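Local atomic coordinates of muconate lactonizing enzyme (Corynebacterium glutamicum, PDB entry 3I4K), a protein that belongs to the enolase superfamily, joining an N-terminal capping domain to a TIM-barrel-like domain that holds a magnesium ion at the C-terminal ends of its strands. Residues 58-63 with 200-205; 170-173 with 179-182; 212-217 with 223-228; 249-254 with 276-281. All coordinates share one frame; numbering follows the deposited sequence.

Contact 1 (58-63 with 200-205); sequences GPWWGG and DINARW. With MG (magnesium ion), chain J; ACY (acetic acid), chain I.
The benzo edge of the Trp60 indole abuts the side chain of Asn202, with CH2 of Trp60 3.6 Å from CG of Asn202. The contact joins the two domains of an enolase-superfamily fold: loop 58-63, which follows strand 48-53 of the capping domain, lies against loop 200-205 at the end of barrel strand 196-200. Ring and amide planes stand 80° apart, so the amide meets the rim of the indole and does not stack on it. Further along the same rim, NH1 of Arg204 approaches CE3 of Trp60 at 3.8 Å.

A direct polar link across the contact is made by the guanidinium. NH2 of Arg204 donates to the backbone O of Trp60 at 3.0 Å, nearly straight at 172°, with the acceptor in the guanidinium plane. NH1 of Arg204 turns back to the O of Asn202 at 2.9 Å, also in plane. Two in-plane bonds fix the rotation of the group, tying the type I' turn 201-204 to the capping loop.

Trp61 points its indole toward the metal: CG anti to the backbone N (chi1 -162°) lets NE1 of Trp61 donate a hydrogen bond at 2.8 Å to O of an acetic acid molecule, probably a crystallisation component, that holds the magnesium through both oxygens. Asp200, a metal ligand with Glu226 and Asp251, divides its carboxylate between two tasks. OD2 of Asp200 binds the magnesium at 2.3 Å, while its OD1 closes an Asx turn, accepting the N-H of Asn202 at 3.0 Å from above the carboxylate plane.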
loop_
_atom_site.group_PDB
_atom_site.type_symbol
_atom_site.label_atom_id
_atom_site.label_comp_id
_atom_site.label_asym_id
_atom_site.label_seq_id
_atom_site.Cartn_x
_atom_site.Cartn_y
_atom_site.Cartn_z
ATOM N N GLY A 58 -6.044 20.040 20.086
ATOM C CA GLY A 58 -7.400 19.738 20.517
ATOM C C GLY A 58 -8.357 19.375 19.388
ATOM O O GLY A 58 -7.938 19.201 18.243
ATOM N N PRO A 59 -9.659 19.267 19.678
ATOM C CA PRO A 59 -10.629 18.917 18.638
ATOM C C PRO A 59 -10.890 20.003 17.593
ATOM O O PRO A 59 -11.681 19.800 16.675
ATOM C CB PRO A 59 -11.874 18.557 19.443
ATOM C CG PRO A 59 -11.764 19.474 20.638
ATOM C CD PRO A 59 -10.307 19.350 21.000
ATOM N N TRP A 60 -10.219 21.145 17.716
ATOM C CA TRP A 60 -10.406 22.235 16.756
ATOM C C TRP A 60 -9.861 21.819 15.388
ATOM O O TRP A 60 -10.315 22.302 14.349
ATOM C CB TRP A 60 -9.662 23.497 17.208
ATOM C CG TRP A 60 -8.165 23.314 17.211
ATOM C CD1 TRP A 60 -7.403 22.782 18.216
ATOM C CD2 TRP A 60 -7.270 23.541 16.110
ATOM N NE1 TRP A 60 -6.094 22.657 17.808
ATOM C CE2 TRP A 60 -5.984 23.114 16.520
ATOM C CE3 TRP A 60 -7.432 24.059 14.814
ATOM C CZ2 TRP A 60 -4.867 23.186 15.682
ATOM C CZ3 TRP A 60 -6.321 24.130 13.980
ATOM C CH2 TRP A 60 -5.053 23.695 14.419
ATOM N N TRP A 61 -8.875 20.926 15.390
ATOM C CA TRP A 61 -8.264 20.484 14.141
ATOM C C TRP A 61 -9.217 19.637 13.290
ATOM O O TRP A 61 -9.445 19.948 12.126
ATOM C CB TRP A 61 -6.978 19.689 14.423
ATOM C CG TRP A 61 -6.075 19.579 13.219
ATOM C CD1 TRP A 61 -4.995 20.363 12.927
ATOM C CD2 TRP A 61 -6.209 18.660 12.125
ATOM N NE1 TRP A 61 -4.448 19.988 11.721
ATOM C CE2 TRP A 61 -5.173 18.947 11.208
ATOM C CE3 TRP A 61 -7.105 17.625 11.830
ATOM C CZ2 TRP A 61 -5.006 18.234 10.013
ATOM C CZ3 TRP A 61 -6.942 16.914 10.640
ATOM C CH2 TRP A 61 -5.897 17.225 9.747
ATOM N N GLY A 62 -9.790 18.586 13.870
ATOM C CA GLY A 62 -10.676 17.736 13.095
ATOM C C GLY A 62 -11.859 17.098 13.785
ATOM O O GLY A 62 -12.544 16.272 13.181
ATOM N N GLY A 63 -12.109 17.447 15.045
ATOM C CA GLY A 63 -13.257 16.869 15.728
ATOM C C GLY A 63 -12.982 15.733 16.690
ATOM O O GLY A 63 -13.879 15.297 17.422
ATOM N N ASP A 200 1.029 27.512 6.802
ATOM C CA ASP A 200 -0.070 26.590 7.066
ATOM C C ASP A 200 -1.126 27.387 7.829
ATOM O O ASP A 200 -0.856 27.891 8.923
ATOM C CB ASP A 200 0.427 25.404 7.906
ATOM C CG ASP A 200 -0.653 24.364 8.150
ATOM O OD1 ASP A 200 -1.787 24.580 7.684
ATOM O OD2 ASP A 200 -0.383 23.331 8.811
ATOM N N ILE A 201 -2.314 27.515 7.243
ATOM C CA ILE A 201 -3.388 28.275 7.866
ATOM C C ILE A 201 -4.463 27.385 8.474
ATOM O O ILE A 201 -5.497 27.869 8.945
ATOM C CB ILE A 201 -4.033 29.223 6.849
ATOM C CG1 ILE A 201 -2.948 29.766 5.916
ATOM C CG2 ILE A 201 -4.694 30.408 7.579
ATOM C CD1 ILE A 201 -3.448 30.762 4.903
ATOM N N ASN A 202 -4.217 26.080 8.471
ATOM C CA ASN A 202 -5.172 25.138 9.034
ATOM C C ASN A 202 -6.617 25.384 8.604
ATOM O O ASN A 202 -7.529 25.391 9.424
ATOM C CB ASN A 202 -5.065 25.149 10.563
ATOM C CG ASN A 202 -3.903 24.313 11.069
ATOM O OD1 ASN A 202 -3.921 23.082 10.970
ATOM N ND2 ASN A 202 -2.883 24.974 11.602
ATOM N N ALA A 203 -6.809 25.585 7.301
ATOM C CA ALA A 203 -8.128 25.789 6.715
ATOM C C ALA A 203 -8.928 26.941 7.299
ATOM O O ALA A 203 -10.140 26.986 7.115
ATOM C CB ALA A 203 -8.948 24.502 6.831
ATOM N N ARG A 204 -8.269 27.875 7.977
ATOM C CA ARG A 204 -8.996 28.987 8.586
ATOM C C ARG A 204 -9.135 30.286 7.780
ATOM O O ARG A 204 -9.556 31.311 8.311
ATOM C CB ARG A 204 -8.436 29.266 9.993
ATOM C CG ARG A 204 -8.689 28.104 10.976
ATOM C CD ARG A 204 -10.119 27.596 10.841
ATOM N NE ARG A 204 -10.639 26.854 11.991
ATOM C CZ ARG A 204 -10.277 25.625 12.349
ATOM N NH1 ARG A 204 -9.363 24.956 11.656
ATOM N NH2 ARG A 204 -10.864 25.052 13.393
ATOM N N TRP A 205 -8.784 30.255 6.501
ATOM C CA TRP A 205 -8.981 31.429 5.644
ATOM C C TRP A 205 -10.041 30.995 4.646
ATOM O O TRP A 205 -10.064 29.823 4.261
ATOM C CB TRP A 205 -7.713 31.790 4.863
ATOM C CG TRP A 205 -6.858 32.829 5.507
ATOM C CD1 TRP A 205 -6.925 33.275 6.809
ATOM C CD2 TRP A 205 -5.780 33.537 4.897
ATOM N NE1 TRP A 205 -5.948 34.214 7.035
ATOM C CE2 TRP A 205 -5.231 34.394 5.878
ATOM C CE3 TRP A 205 -5.218 33.530 3.614
ATOM C CZ2 TRP A 205 -4.148 35.234 5.614
ATOM C CZ3 TRP A 205 -4.141 34.365 3.352
ATOM C CH2 TRP A 205 -3.617 35.205 4.348
HETATM MG MG MG J . -1.188 21.208 8.745
HETATM C C ACY I . -0.785 20.589 11.272
HETATM O O ACY I . -1.900 20.966 10.950
HETATM O OXT ACY I . 0.177 20.483 10.356
HETATM C CH3 ACY I . -0.477 20.235 12.705
HETATM O O HOH W 1 -8.441 21.993 11.032
HETATM O O HOH W 2 -2.858 22.104 7.852
#

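Contact 2 (170-173 with 179-182); sequences LKMG and EDTR
Asp180 and Met172 each bury a nearly equal area in this contact, and Gly173 supplies the hydrogen bond that fixes them. OD2 of Asp180 accepts the backbone N-H of Gly173 at 2.8 Å, and the N-H...O angle of 175° together with an approach nearly in line with the C-O bond makes this a straight bond. Gly173 stands at phi 113°, a backbone conformation readily adopted by a residue without a side chain.

The same oxygen, OD2 of Asp180, also lies 3.3 Å from CB of Met172. The rest of the Met172 side chain, modelled as selenomethionine, runs out straight and then bends at its last torsion (chi3 73°). This bend folds CE of Met172 over the carboxylate, 3.6 Å from CG of Asp180, and leaves it 3.5 Å from the backbone O of Asp180. The methyl group thus packs beside the helix backbone as well as the acid.

OD1 of Asp180 forms a salt bridge with Arg183, whose NH2 also bonds to the O of Lys171, so both carboxylate oxygens are engaged. A helix residue near the start of 177-189 thereby holds the end of strand 167-171, the strand-to-helix step of a beta-alpha-beta unit in a TIM barrel.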
loop_
_atom_site.group_PDB
_atom_site.type_symbol
_atom_site.label_atom_id
_atom_site.label_comp_id
_atom_site.label_asym_id
_atom_site.label_seq_id
_atom_site.Cartn_x
_atom_site.Cartn_y
_atom_site.Cartn_z
ATOM N N LEU A 170 5.593 28.221 8.828
ATOM C CA LEU A 170 4.968 29.260 9.648
ATOM C C LEU A 170 3.444 29.137 9.712
ATOM O O LEU A 170 2.754 29.312 8.702
ATOM C CB LEU A 170 5.317 30.639 9.088
ATOM C CG LEU A 170 6.802 30.975 8.959
ATOM C CD1 LEU A 170 6.991 32.205 8.095
ATOM C CD2 LEU A 170 7.372 31.190 10.340
ATOM N N LYS A 171 2.918 28.846 10.897
ATOM C CA LYS A 171 1.477 28.731 11.065
ATOM C C LYS A 171 0.873 30.136 10.966
ATOM O O LYS A 171 1.502 31.112 11.364
ATOM C CB LYS A 171 1.149 28.095 12.426
ATOM C CG LYS A 171 1.435 26.585 12.506
ATOM C CD LYS A 171 1.373 26.054 13.942
ATOM C CE LYS A 171 1.310 24.519 14.015
ATOM N NZ LYS A 171 2.487 23.769 13.480
HETATM N N MSE A 172 -0.330 30.231 10.410
HETATM C CA MSE A 172 -1.031 31.503 10.249
HETATM C C MSE A 172 -2.504 31.269 10.546
HETATM O O MSE A 172 -2.907 30.160 10.875
HETATM C CB MSE A 172 -0.934 32.008 8.811
HETATM C CG MSE A 172 0.458 32.125 8.234
HETATM SE SE MSE A 172 0.358 32.763 6.386
HETATM C CE MSE A 172 -0.116 34.621 6.733
ATOM N N GLY A 173 -3.311 32.313 10.408
ATOM C CA GLY A 173 -4.736 32.148 10.630
ATOM C C GLY A 173 -5.314 32.872 11.821
ATOM O O GLY A 173 -6.532 32.869 12.013
ATOM N N GLU A 179 -2.712 41.809 8.183
ATOM C CA GLU A 179 -1.574 41.944 9.081
ATOM C C GLU A 179 -0.816 40.625 9.134
ATOM O O GLU A 179 0.414 40.605 9.093
ATOM C CB GLU A 179 -2.039 42.359 10.484
ATOM C CG GLU A 179 -2.695 43.743 10.527
ATOM C CD GLU A 179 -3.096 44.176 11.935
ATOM O OE1 GLU A 179 -3.818 45.193 12.065
ATOM O OE2 GLU A 179 -2.687 43.503 12.911
ATOM N N ASP A 180 -1.557 39.525 9.202
ATOM C CA ASP A 180 -0.956 38.195 9.248
ATOM C C ASP A 180 -0.023 38.037 8.055
ATOM O O ASP A 180 1.087 37.532 8.186
ATOM C CB ASP A 180 -2.050 37.126 9.196
ATOM C CG ASP A 180 -1.619 35.821 9.818
ATOM O OD1 ASP A 180 -0.495 35.782 10.367
ATOM O OD2 ASP A 180 -2.411 34.842 9.769
ATOM N N THR A 181 -0.493 38.488 6.895
ATOM C CA THR A 181 0.267 38.424 5.649
ATOM C C THR A 181 1.544 39.254 5.766
ATOM O O THR A 181 2.637 38.804 5.395
ATOM C CB THR A 181 -0.577 38.970 4.468
ATOM O OG1 THR A 181 -1.660 38.071 4.195
ATOM C CG2 THR A 181 0.273 39.131 3.215
ATOM N N ARG A 182 1.391 40.470 6.282
ATOM C CA ARG A 182 2.506 41.392 6.453
ATOM C C ARG A 182 3.575 40.749 7.334
ATOM O O ARG A 182 4.764 40.804 7.028
ATOM C CB ARG A 182 1.995 42.689 7.090
ATOM C CG ARG A 182 2.680 43.964 6.609
ATOM C CD ARG A 182 1.634 44.975 6.136
ATOM N NE ARG A 182 0.544 45.107 7.103
ATOM C CZ ARG A 182 -0.711 45.412 6.780
ATOM N NH1 ARG A 182 -1.039 45.622 5.511
ATOM N NH2 ARG A 182 -1.645 45.481 7.725
#

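Contact 3 (212-217 with 223-228); sequences HYLPIL and ELFEQP. With MG (magnesium ion), chain J.
This is buried apolar packing of a barrel helix on its following strand: Leu214 and Leu217 of helix 207-219 rest on Phe225 of strand 224-226, within one beta-alpha-beta unit of the TIM-barrel-like domain. CD2 of Leu214 stands 4.2 Å from the centroid of the Phe225 ring and 10° off the ring normal, a CH-pi contact over the face. CB of Leu214 lies over that face too, 3.9 Å from CE2 of Phe225, and O of Leu214 is 3.5 Å from CZ of Phe225.

The other methyl of Leu214, CD1, bridges two partners, lying 3.9 Å from CD2 of Phe225 and 4.0 Å from CB of Pro228. One helix turn along, CB of Leu217 comes obliquely to the ring, 4.0 Å from CE1 of Phe225. The helix is kinked here, since the N atoms of Pro215 and Ile216 make no bond to the preceding turn.

Next to Phe225 in the strand, Glu226 extends its side chain the other way, and its OE2 binds the magnesium at 2.2 Å. Ile240 and Thr244 of helix 234-244 add to the packing on Phe225, while Val184 of helix 177-189 meets Leu217. Strand 224-226 itself lies between strands 196-200 and 247-250.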
loop_
_atom_site.group_PDB
_atom_site.type_symbol
_atom_site.label_atom_id
_atom_site.label_comp_id
_atom_site.label_asym_id
_atom_site.label_seq_id
_atom_site.Cartn_x
_atom_site.Cartn_y
_atom_site.Cartn_z
ATOM N N HIS A 212 -6.770 36.483 -2.409
ATOM C CA HIS A 212 -6.365 37.881 -2.369
ATOM C C HIS A 212 -4.967 38.094 -1.781
ATOM O O HIS A 212 -4.150 38.799 -2.361
ATOM C CB HIS A 212 -7.401 38.692 -1.579
ATOM C CG HIS A 212 -7.117 40.161 -1.532
ATOM N ND1 HIS A 212 -6.132 40.704 -0.735
ATOM C CD2 HIS A 212 -7.684 41.198 -2.192
ATOM C CE1 HIS A 212 -6.105 42.014 -0.905
ATOM N NE2 HIS A 212 -7.036 42.339 -1.785
ATOM N N TYR A 213 -4.677 37.458 -0.653
ATOM C CA TYR A 213 -3.385 37.661 0.007
ATOM C C TYR A 213 -2.233 36.717 -0.335
ATOM O O TYR A 213 -1.083 37.151 -0.377
ATOM C CB TYR A 213 -3.594 37.668 1.524
ATOM C CG TYR A 213 -4.468 38.810 2.004
ATOM C CD1 TYR A 213 -3.935 40.083 2.229
ATOM C CD2 TYR A 213 -5.835 38.625 2.201
ATOM C CE1 TYR A 213 -4.753 41.145 2.638
ATOM C CE2 TYR A 213 -6.654 39.673 2.606
ATOM C CZ TYR A 213 -6.107 40.929 2.823
ATOM O OH TYR A 213 -6.932 41.952 3.223
ATOM N N LEU A 214 -2.520 35.438 -0.571
ATOM C CA LEU A 214 -1.450 34.496 -0.881
ATOM C C LEU A 214 -0.515 34.994 -1.984
ATOM O O LEU A 214 0.678 34.720 -1.941
ATOM C CB LEU A 214 -2.019 33.115 -1.233
ATOM C CG LEU A 214 -2.716 32.367 -0.083
ATOM C CD1 LEU A 214 -3.127 30.966 -0.540
ATOM C CD2 LEU A 214 -1.777 32.279 1.116
ATOM N N PRO A 215 -1.037 35.733 -2.983
ATOM C CA PRO A 215 -0.139 36.220 -4.040
ATOM C C PRO A 215 0.996 37.061 -3.433
ATOM O O PRO A 215 2.137 37.009 -3.896
ATOM C CB PRO A 215 -1.064 37.056 -4.920
ATOM C CG PRO A 215 -2.379 36.351 -4.782
ATOM C CD PRO A 215 -2.436 36.079 -3.292
ATOM N N ILE A 216 0.668 37.831 -2.393
ATOM C CA ILE A 216 1.653 38.664 -1.717
ATOM C C ILE A 216 2.738 37.798 -1.087
ATOM O O ILE A 216 3.922 38.137 -1.134
ATOM C CB ILE A 216 0.994 39.532 -0.622
ATOM C CG1 ILE A 216 -0.015 40.482 -1.264
ATOM C CG2 ILE A 216 2.059 40.341 0.130
ATOM C CD1 ILE A 216 -0.933 41.159 -0.264
ATOM N N LEU A 217 2.336 36.679 -0.496
ATOM C CA LEU A 217 3.297 35.765 0.112
ATOM C C LEU A 217 4.144 35.065 -0.940
ATOM O O LEU A 217 5.307 34.743 -0.691
ATOM C CB LEU A 217 2.586 34.717 0.971
ATOM C CG LEU A 217 1.856 35.264 2.199
ATOM C CD1 LEU A 217 1.368 34.112 3.055
ATOM C CD2 LEU A 217 2.797 36.146 3.010
ATOM N N GLU A 223 7.303 29.311 -0.541
ATOM C CA GLU A 223 7.272 28.247 -1.549
ATOM C C GLU A 223 6.176 27.215 -1.423
ATOM O O GLU A 223 6.006 26.393 -2.316
ATOM C CB GLU A 223 8.585 27.462 -1.543
ATOM C CG GLU A 223 9.839 28.272 -1.592
ATOM C CD GLU A 223 11.044 27.386 -1.808
ATOM O OE1 GLU A 223 11.163 26.368 -1.089
ATOM O OE2 GLU A 223 11.864 27.704 -2.695
ATOM N N LEU A 224 5.448 27.222 -0.321
ATOM C CA LEU A 224 4.429 26.209 -0.157
ATOM C C LEU A 224 3.279 26.675 0.707
ATOM O O LEU A 224 3.484 27.150 1.825
ATOM C CB LEU A 224 5.059 24.946 0.455
ATOM C CG LEU A 224 4.161 23.714 0.620
ATOM C CD1 LEU A 224 3.996 23.029 -0.721
ATOM C CD2 LEU A 224 4.786 22.737 1.600
ATOM N N PHE A 225 2.069 26.537 0.185
ATOM C CA PHE A 225 0.887 26.920 0.941
ATOM C C PHE A 225 0.147 25.677 1.425
ATOM O O PHE A 225 -0.558 25.020 0.651
ATOM C CB PHE A 225 -0.062 27.768 0.088
ATOM C CG PHE A 225 0.573 28.992 -0.516
ATOM C CD1 PHE A 225 1.472 29.765 0.210
ATOM C CD2 PHE A 225 0.228 29.398 -1.802
ATOM C CE1 PHE A 225 2.020 30.936 -0.343
ATOM C CE2 PHE A 225 0.760 30.549 -2.358
ATOM C CZ PHE A 225 1.662 31.325 -1.626
ATOM N N GLU A 226 0.322 25.343 2.701
ATOM C CA GLU A 226 -0.360 24.189 3.284
ATOM C C GLU A 226 -1.776 24.573 3.715
ATOM O O GLU A 226 -1.978 25.612 4.352
ATOM C CB GLU A 226 0.416 23.651 4.487
ATOM C CG GLU A 226 -0.312 22.531 5.252
ATOM C CD GLU A 226 0.544 21.893 6.339
ATOM O OE1 GLU A 226 1.700 22.330 6.527
ATOM O OE2 GLU A 226 0.061 20.951 7.006
ATOM N N GLN A 227 -2.742 23.726 3.350
ATOM C CA GLN A 227 -4.161 23.895 3.656
ATOM C C GLN A 227 -4.581 25.303 4.090
ATOM O O GLN A 227 -5.008 25.513 5.230
ATOM C CB GLN A 227 -4.575 22.895 4.740
ATOM C CG GLN A 227 -6.069 22.599 4.771
ATOM C CD GLN A 227 -6.515 21.678 3.627
ATOM O OE1 GLN A 227 -5.889 20.639 3.369
ATOM N NE2 GLN A 227 -7.606 22.043 2.956
ATOM N N PRO A 228 -4.483 26.286 3.186
ATOM C CA PRO A 228 -4.869 27.651 3.548
ATOM C C PRO A 228 -6.372 27.819 3.709
ATOM O O PRO A 228 -6.835 28.714 4.428
ATOM C CB PRO A 228 -4.352 28.473 2.380
ATOM C CG PRO A 228 -4.553 27.525 1.217
ATOM C CD PRO A 228 -4.028 26.221 1.786
HETATM MG MG MG J . -1.188 21.208 8.745
HETATM O O HOH W 2 -2.858 22.104 7.852
#

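Contact 4 (249-254 with 276-281); sequences MADESV and TTKHGG. With MG (magnesium ion), chain J.
A single ammonium group gathers most of this contact: NZ of Lys278 reaches both the side chain and the backbone of Asp251. It forms a salt bridge with OD1 of Asp251 at 2.8 Å, entering on the anti side of the carboxylate and 22° out of its plane. It also donates to the backbone O of Asp251 at 3.0 Å, from above the carbonyl plane. Val254 N reaches that same O from the opposite face, closing the type I turn 251-254, so the carbonyl is held from both sides.

NZ of Lys278 also donates to Ala273 O, outside the two segments, and makes a weak bond to O of Val254 at 3.1 Å. The Lys278 chain is otherwise extended, and its bend at chi3 (57°) turns the ammonium into this cluster of oxygens. His279 brings its ring edge to the carbonyl of Val254: O of Val254 lies near the imidazole plane, 3.4 Å from CE1 of His279, while ND1 of His279 is hydrogen-bonded to the O of Trp255.

With OD1 of Asp251 engaged by the lysine, OD2 of Asp251 binds the magnesium at 2.0 Å. Trp61 of the capping domain touches both Asp251 and Lys278. An acidic metal ligand after one barrel strand, paired with a lysine after the next, is consistent with the active-site layout of muconate-lactonizing-enzyme relatives in the enolase superfamily.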
loop_
_atom_site.group_PDB
_atom_site.type_symbol
_atom_site.label_atom_id
_atom_site.label_comp_id
_atom_site.label_asym_id
_atom_site.label_seq_id
_atom_site.Cartn_x
_atom_site.Cartn_y
_atom_site.Cartn_z
HETATM N N MSE A 249 -0.046 22.169 -0.281
HETATM C CA MSE A 249 0.064 20.881 0.400
HETATM C C MSE A 249 -1.272 20.641 1.099
HETATM O O MSE A 249 -1.757 21.501 1.844
HETATM C CB MSE A 249 1.213 20.872 1.428
HETATM C CG MSE A 249 1.219 19.619 2.323
HETATM SE SE MSE A 249 2.973 19.141 3.036
HETATM C CE MSE A 249 3.044 20.432 4.500
ATOM N N ALA A 250 -1.875 19.484 0.840
ATOM C CA ALA A 250 -3.161 19.152 1.440
ATOM C C ALA A 250 -2.926 18.464 2.775
ATOM O O ALA A 250 -2.080 17.578 2.879
ATOM C CB ALA A 250 -3.962 18.232 0.505
ATOM N N ASP A 251 -3.663 18.893 3.794
ATOM C CA ASP A 251 -3.555 18.313 5.120
ATOM C C ASP A 251 -4.946 17.896 5.583
ATOM O O ASP A 251 -5.296 16.727 5.482
ATOM C CB ASP A 251 -2.939 19.322 6.098
ATOM C CG ASP A 251 -2.579 18.697 7.441
ATOM O OD1 ASP A 251 -2.922 17.514 7.670
ATOM O OD2 ASP A 251 -1.963 19.406 8.269
ATOM N N GLU A 252 -5.762 18.836 6.065
ATOM C CA GLU A 252 -7.098 18.440 6.507
ATOM C C GLU A 252 -7.942 17.884 5.370
ATOM O O GLU A 252 -8.904 17.165 5.617
ATOM C CB GLU A 252 -7.854 19.581 7.214
ATOM C CG GLU A 252 -7.264 20.971 7.095
ATOM C CD GLU A 252 -6.067 21.219 7.998
ATOM O OE1 GLU A 252 -6.232 21.708 9.138
ATOM O OE2 GLU A 252 -4.949 20.930 7.555
ATOM N N SER A 253 -7.599 18.209 4.126
ATOM C CA SER A 253 -8.348 17.679 2.990
ATOM C C SER A 253 -8.077 16.190 2.774
ATOM O O SER A 253 -8.867 15.510 2.119
ATOM C CB SER A 253 -7.985 18.411 1.689
ATOM O OG SER A 253 -8.496 19.729 1.659
ATOM N N VAL A 254 -6.969 15.675 3.304
ATOM C CA VAL A 254 -6.645 14.263 3.094
ATOM C C VAL A 254 -6.370 13.442 4.350
ATOM O O VAL A 254 -5.298 13.533 4.928
ATOM C CB VAL A 254 -5.408 14.089 2.152
ATOM C CG1 VAL A 254 -5.078 12.593 1.986
ATOM C CG2 VAL A 254 -5.683 14.724 0.783
ATOM N N THR A 276 0.764 9.259 10.037
ATOM C CA THR A 276 0.300 7.938 10.433
ATOM C C THR A 276 -0.877 8.009 11.398
ATOM O O THR A 276 -1.730 7.123 11.420
ATOM C CB THR A 276 1.458 7.122 11.052
ATOM O OG1 THR A 276 2.051 7.864 12.134
ATOM C CG2 THR A 276 2.524 6.855 9.993
ATOM N N THR A 277 -0.939 9.081 12.178
ATOM C CA THR A 277 -2.028 9.251 13.130
ATOM C C THR A 277 -3.345 9.630 12.446
ATOM O O THR A 277 -4.380 8.987 12.664
ATOM C CB THR A 277 -1.672 10.318 14.196
ATOM O OG1 THR A 277 -1.083 11.465 13.566
ATOM C CG2 THR A 277 -0.677 9.739 15.209
ATOM N N LYS A 278 -3.293 10.661 11.609
ATOM C CA LYS A 278 -4.468 11.140 10.893
ATOM C C LYS A 278 -5.051 10.117 9.913
ATOM O O LYS A 278 -6.255 10.106 9.685
ATOM C CB LYS A 278 -4.127 12.425 10.138
ATOM C CG LYS A 278 -5.246 12.953 9.225
ATOM C CD LYS A 278 -4.769 14.153 8.386
ATOM C CE LYS A 278 -3.532 13.807 7.549
ATOM N NZ LYS A 278 -3.151 14.909 6.607
ATOM N N HIS A 279 -4.206 9.255 9.348
ATOM C CA HIS A 279 -4.690 8.279 8.386
ATOM C C HIS A 279 -5.265 7.036 9.024
ATOM O O HIS A 279 -5.809 6.168 8.340
ATOM C CB HIS A 279 -3.579 7.908 7.407
ATOM C CG HIS A 279 -3.078 9.072 6.613
ATOM N ND1 HIS A 279 -3.924 9.969 6.000
ATOM C CD2 HIS A 279 -1.820 9.482 6.327
ATOM C CE1 HIS A 279 -3.207 10.885 5.369
ATOM N NE2 HIS A 279 -1.928 10.612 5.552
ATOM N N GLY A 280 -5.151 6.948 10.342
ATOM C CA GLY A 280 -5.694 5.798 11.035
ATOM C C GLY A 280 -4.800 4.577 11.055
ATOM O O GLY A 280 -5.290 3.450 10.992
ATOM N N GLY A 281 -3.493 4.790 11.123
ATOM C CA GLY A 281 -2.576 3.665 11.186
ATOM C C GLY A 281 -1.483 3.596 10.140
ATOM O O GLY A 281 -1.455 4.364 9.171
HETATM MG MG MG J . -1.188 21.208 8.745
HETATM O O HOH W 2 -2.858 22.104 7.852
#

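How the contacts relate
Contacts 1, 3 and 4 each supply one acidic ligand to the same magnesium ion, whereas contact 2 has none. Contact 1 alone spans the two domains and is partly buried; the other three are buried within the barrel domain. Their chemistry follows their place: 170-173 with 179-182 and 212-217 with 223-228 pack helices on the outer side of the strands, the first using a carboxylate and the second hydrocarbon, and they meet where SE of Met172 lies 3.7 Å from CD1 of Leu217. Toward the metal, polar links prevail. Contacts 3 and 4 join through Gln227 NE2 and Ser253 OG, 2.8 Å apart, in the loops that follow neighbouring strands 224-226 and 247-250.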